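Local atomic coordinates of HepC.19480.a.B1 (Helicobacter pylori, PDB entry 6MTZ), a protein that is of unknown function but is probably a metal-dependent phosphoesterase of the DHH/DHHA1 family. Residues E78-Q83 with E112-Y117. Sequence-based numbering, arbitrary orientation.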
ATOM      1  N   GLU A  78      16.509  13.346  -5.262  1.00 62.39           N
ATOM      2  CA  GLU A  78      15.366  13.334  -4.350  1.00 60.49           C
ATOM      3  C   GLU A  78      15.762  13.772  -2.946  1.00 56.56           C
ATOM      4  O   GLU A  78      14.977  14.436  -2.257  1.00 57.67           O
ATOM      5  CB  GLU A  78      14.723  11.951  -4.312  1.00 67.04           C
ATOM      6  CG  GLU A  78      13.554  11.811  -5.270  1.00 76.27           C
ATOM      7  CD  GLU A  78      12.460  12.839  -5.016  1.00 69.62           C
ATOM      8  OE1 GLU A  78      12.054  12.994  -3.848  1.00 66.59           O
ATOM      9  OE2 GLU A  78      12.008  13.496  -5.980  1.00 68.22           O
ATOM     10  N   ALA A  79      16.963  13.401  -2.493  1.00 52.01           N
ATOM     11  CA  ALA A  79      17.438  13.885  -1.198  1.00 56.16           C
ATOM     12  C   ALA A  79      17.632  15.396  -1.219  1.00 54.74           C
ATOM     13  O   ALA A  79      17.269  16.088  -0.262  1.00 52.12           O
ATOM     14  CB  ALA A  79      18.737  13.178  -0.806  1.00 44.20           C
ATOM     15  N   GLU A  80      18.184  15.926  -2.318  1.00 53.56           N
ATOM     16  CA  GLU A  80      18.308  17.372  -2.471  1.00 58.82           C
ATOM     17  C   GLU A  80      16.943  18.042  -2.465  1.00 59.14           C
ATOM     18  O   GLU A  80      16.745  19.071  -1.808  1.00 55.25           O
ATOM     19  CB  GLU A  80      19.052  17.715  -3.765  1.00 61.50           C
ATOM     20  CG  GLU A  80      20.565  17.849  -3.631  1.00 76.50           C
ATOM     21  CD  GLU A  80      20.981  18.950  -2.666  1.00 84.18           C
ATOM     22  OE1 GLU A  80      20.158  19.847  -2.378  1.00 84.85           O
ATOM     23  OE2 GLU A  80      22.135  18.915  -2.187  1.00 84.82           O
ATOM     24  N   TYR A  81      15.991  17.479  -3.214  1.00 60.42           N
ATOM     25  CA  TYR A  81      14.660  18.073  -3.297  1.00 67.45           C
ATOM     26  C   TYR A  81      14.009  18.138  -1.925  1.00 60.00           C
ATOM     27  O   TYR A  81      13.416  19.157  -1.555  1.00 59.05           O
ATOM     28  CB  TYR A  81      13.790  17.274  -4.268  1.00 70.28           C
ATOM     29  CG  TYR A  81      12.332  17.698  -4.317  1.00 72.47           C
ATOM     30  CD1 TYR A  81      11.925  18.786  -5.086  1.00 69.21           C
ATOM     31  CD2 TYR A  81      11.363  16.997  -3.614  1.00 72.60           C
ATOM     32  CE1 TYR A  81      10.593  19.167  -5.140  1.00 68.07           C
ATOM     33  CE2 TYR A  81      10.027  17.371  -3.663  1.00 75.38           C
ATOM     34  CZ  TYR A  81       9.649  18.457  -4.427  1.00 74.25           C
ATOM     35  OH  TYR A  81       8.322  18.827  -4.475  1.00 73.48           O
ATOM     36  N   LEU A  82      14.120  17.057  -1.159  1.00 58.20           N
ATOM     37  CA  LEU A  82      13.559  17.021   0.185  1.00 57.67           C
ATOM     38  C   LEU A  82      14.165  18.109   1.061  1.00 58.34           C
ATOM     39  O   LEU A  82      13.449  18.910   1.673  1.00 54.11           O
ATOM     40  CB  LEU A  82      13.807  15.648   0.786  1.00 49.62           C
ATOM     41  CG  LEU A  82      13.017  15.181   1.995  1.00 49.11           C
ATOM     42  CD1 LEU A  82      11.567  15.598   1.891  1.00 42.93           C
ATOM     43  CD2 LEU A  82      13.140  13.675   2.030  1.00 45.10           C
ATOM     44  N   GLN A  83      15.495  18.160   1.118  1.00 54.87           N
ATOM     45  CA  GLN A  83      16.154  19.168   1.934  1.00 52.37           C
ATOM     46  C   GLN A  83      15.775  20.578   1.490  1.00 54.89           C
ATOM     47  O   GLN A  83      15.420  21.426   2.318  1.00 60.80           O
ATOM     48  CB  GLN A  83      17.662  18.967   1.880  1.00 52.14           C
ATOM     49  CG  GLN A  83      18.395  19.795   2.904  1.00 71.23           C
ATOM     50  CD  GLN A  83      19.824  19.356   3.068  1.00 79.94           C
ATOM     51  OE1 GLN A  83      20.157  18.628   4.008  1.00 78.69           O
ATOM     52  NE2 GLN A  83      20.685  19.788   2.150  1.00 80.94           N
ATOM     53  N   GLU A 112      26.276  10.011   3.040  1.00 48.38           N
ATOM     54  CA  GLU A 112      27.327  10.887   3.550  1.00 48.65           C
ATOM     55  C   GLU A 112      27.231  12.318   3.010  1.00 47.80           C
ATOM     56  O   GLU A 112      28.127  13.123   3.268  1.00 50.35           O
ATOM     57  CB  GLU A 112      28.703  10.289   3.243  1.00 55.49           C
ATOM     58  CG  GLU A 112      28.872   9.820   1.814  1.00 68.50           C
ATOM     59  CD  GLU A 112      30.132   8.996   1.618  1.00 75.93           C
ATOM     60  OE1 GLU A 112      30.692   9.019   0.494  1.00 69.82           O
ATOM     61  OE2 GLU A 112      30.551   8.324   2.589  1.00 78.82           O
ATOM     62  N   SER A 113      26.171  12.657   2.276  1.00 54.41           N
ATOM     63  CA  SER A 113      25.920  14.038   1.887  1.00 47.24           C
ATOM     64  C   SER A 113      24.825  14.703   2.710  1.00 50.41           C
ATOM     65  O   SER A 113      24.608  15.906   2.557  1.00 52.73           O
ATOM     66  CB  SER A 113      25.538  14.118   0.401  1.00 51.96           C
ATOM     67  OG  SER A 113      26.582  13.631  -0.416  1.00 55.44           O
ATOM     68  N   PHE A 114      24.115  13.962   3.556  1.00 45.64           N
ATOM     69  CA  PHE A 114      22.995  14.532   4.293  1.00 52.05           C
ATOM     70  C   PHE A 114      23.021  14.021   5.725  1.00 52.08           C
ATOM     71  O   PHE A 114      23.008  12.804   5.959  1.00 39.19           O
ATOM     72  CB  PHE A 114      21.664  14.209   3.605  1.00 49.95           C
ATOM     73  CG  PHE A 114      21.548  14.805   2.224  1.00 50.96           C
ATOM     74  CD1 PHE A 114      20.990  16.062   2.043  1.00 56.58           C
ATOM     75  CD2 PHE A 114      22.026  14.125   1.116  1.00 52.30           C
ATOM     76  CE1 PHE A 114      20.896  16.623   0.777  1.00 61.29           C
ATOM     77  CE2 PHE A 114      21.933  14.678  -0.154  1.00 60.06           C
ATOM     78  CZ  PHE A 114      21.370  15.928  -0.324  1.00 57.29           C
ATOM     79  N   HIS A 115      23.060  14.962   6.676  1.00 39.65           N
ATOM     80  CA  HIS A 115      23.156  14.603   8.085  1.00 35.62           C
ATOM     81  C   HIS A 115      21.930  13.827   8.555  1.00 44.97           C
ATOM     82  O   HIS A 115      22.044  13.000   9.468  1.00 41.02           O
ATOM     83  CB  HIS A 115      23.364  15.862   8.927  1.00 42.75           C
ATOM     84  CG  HIS A 115      24.672  16.545   8.669  1.00 43.20           C
ATOM     85  ND1 HIS A 115      25.879  15.876   8.693  1.00 39.33           N
ATOM     86  CD2 HIS A 115      24.965  17.838   8.384  1.00 45.73           C
ATOM     87  CE1 HIS A 115      26.856  16.725   8.429  1.00 41.39           C
ATOM     88  NE2 HIS A 115      26.328  17.921   8.239  1.00 42.38           N
ATOM     89  N   TRP A 116      20.764  14.064   7.931  1.00 36.52           N
ATOM     90  CA  TRP A 116      19.512  13.400   8.274  1.00 34.49           C
ATOM     91  C   TRP A 116      19.372  12.033   7.625  1.00 40.18           C
ATOM     92  O   TRP A 116      18.379  11.347   7.888  1.00 32.27           O
ATOM     93  CB  TRP A 116      18.303  14.260   7.860  1.00 31.57           C
ATOM     94  CG  TRP A 116      18.370  14.778   6.434  1.00 40.03           C
ATOM     95  CD1 TRP A 116      18.859  15.988   6.026  1.00 38.88           C
ATOM     96  CD2 TRP A 116      17.934  14.103   5.245  1.00 45.73           C
ATOM     97  NE1 TRP A 116      18.759  16.106   4.661  1.00 47.99           N
ATOM     98  CE2 TRP A 116      18.190  14.967   4.156  1.00 46.56           C
ATOM     99  CE3 TRP A 116      17.350  12.856   4.993  1.00 46.04           C
ATOM    100  CZ2 TRP A 116      17.893  14.619   2.840  1.00 44.46           C
ATOM    101  CZ3 TRP A 116      17.054  12.512   3.682  1.00 33.36           C
ATOM    102  CH2 TRP A 116      17.318  13.389   2.627  1.00 40.97           C
ATOM    103  N   TYR A 117      20.320  11.625   6.782  1.00 39.34           N
ATOM    104  CA  TYR A 117      20.229  10.365   6.046  1.00 40.13           C
ATOM    105  C   TYR A 117      21.146   9.356   6.733  1.00 38.33           C
ATOM    106  O   TYR A 117      22.375   9.487   6.680  1.00 39.13           O
ATOM    107  CB  TYR A 117      20.607  10.592   4.585  1.00 42.55           C
ATOM    108  CG  TYR A 117      20.305   9.478   3.597  1.00 42.99           C
ATOM    109  CD1 TYR A 117      20.799   8.191   3.784  1.00 42.83           C
ATOM    110  CD2 TYR A 117      19.581   9.738   2.437  1.00 41.59           C
ATOM    111  CE1 TYR A 117      20.558   7.188   2.864  1.00 45.04           C
ATOM    112  CE2 TYR A 117      19.319   8.731   1.513  1.00 46.63           C
ATOM    113  CZ  TYR A 117      19.815   7.462   1.732  1.00 42.21           C
ATOM    114  OH  TYR A 117      19.583   6.458   0.822  1.00 39.08           O
TER
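Ala79 lays its methyl over one face of the Phe114 ring, a CH-pi contact in which CB sits 3.9 Å from the ring centroid and is displaced toward the rim. The edge of the same ring meets Glu80 CG and the Gln83 amide, whose OE1 comes within 3.3 Å of Phe114 CD1; Glu80 OE2 approaches Phe114 CZ obliquely at 3.6 Å. Trp116 instead presents its indole edge to the helix: CZ2 lies 3.5 Å from Ala79 O, and CH2 is 3.7 Å from Ala79 CB. One indole face is taken up by Phe114 CB and Tyr117 CB of its own segment. Gln83, with CG anti to the backbone N (chi1 -169°) and an extended chain beyond, reaches across to accept a hydrogen bond from Trp116 NE1 at OE1, 3.0 Å away. The acceptor lies close to the indole plane, but NE1 stands 41° out of the amide plane. Helix 76-85 is thereby joined to the turn leading into edge strand 117-119 of the parallel sheet, while Leu82 and Trp116 both also touch Ile98 on strand 95-102. The chemistry is thus mixed: Ala79 and Leu82 pack against the rings, oxygens meet C-H edges, and one hydrogen bond satisfies the indole N-H and turns the Gln83 carbonyl toward Trp116.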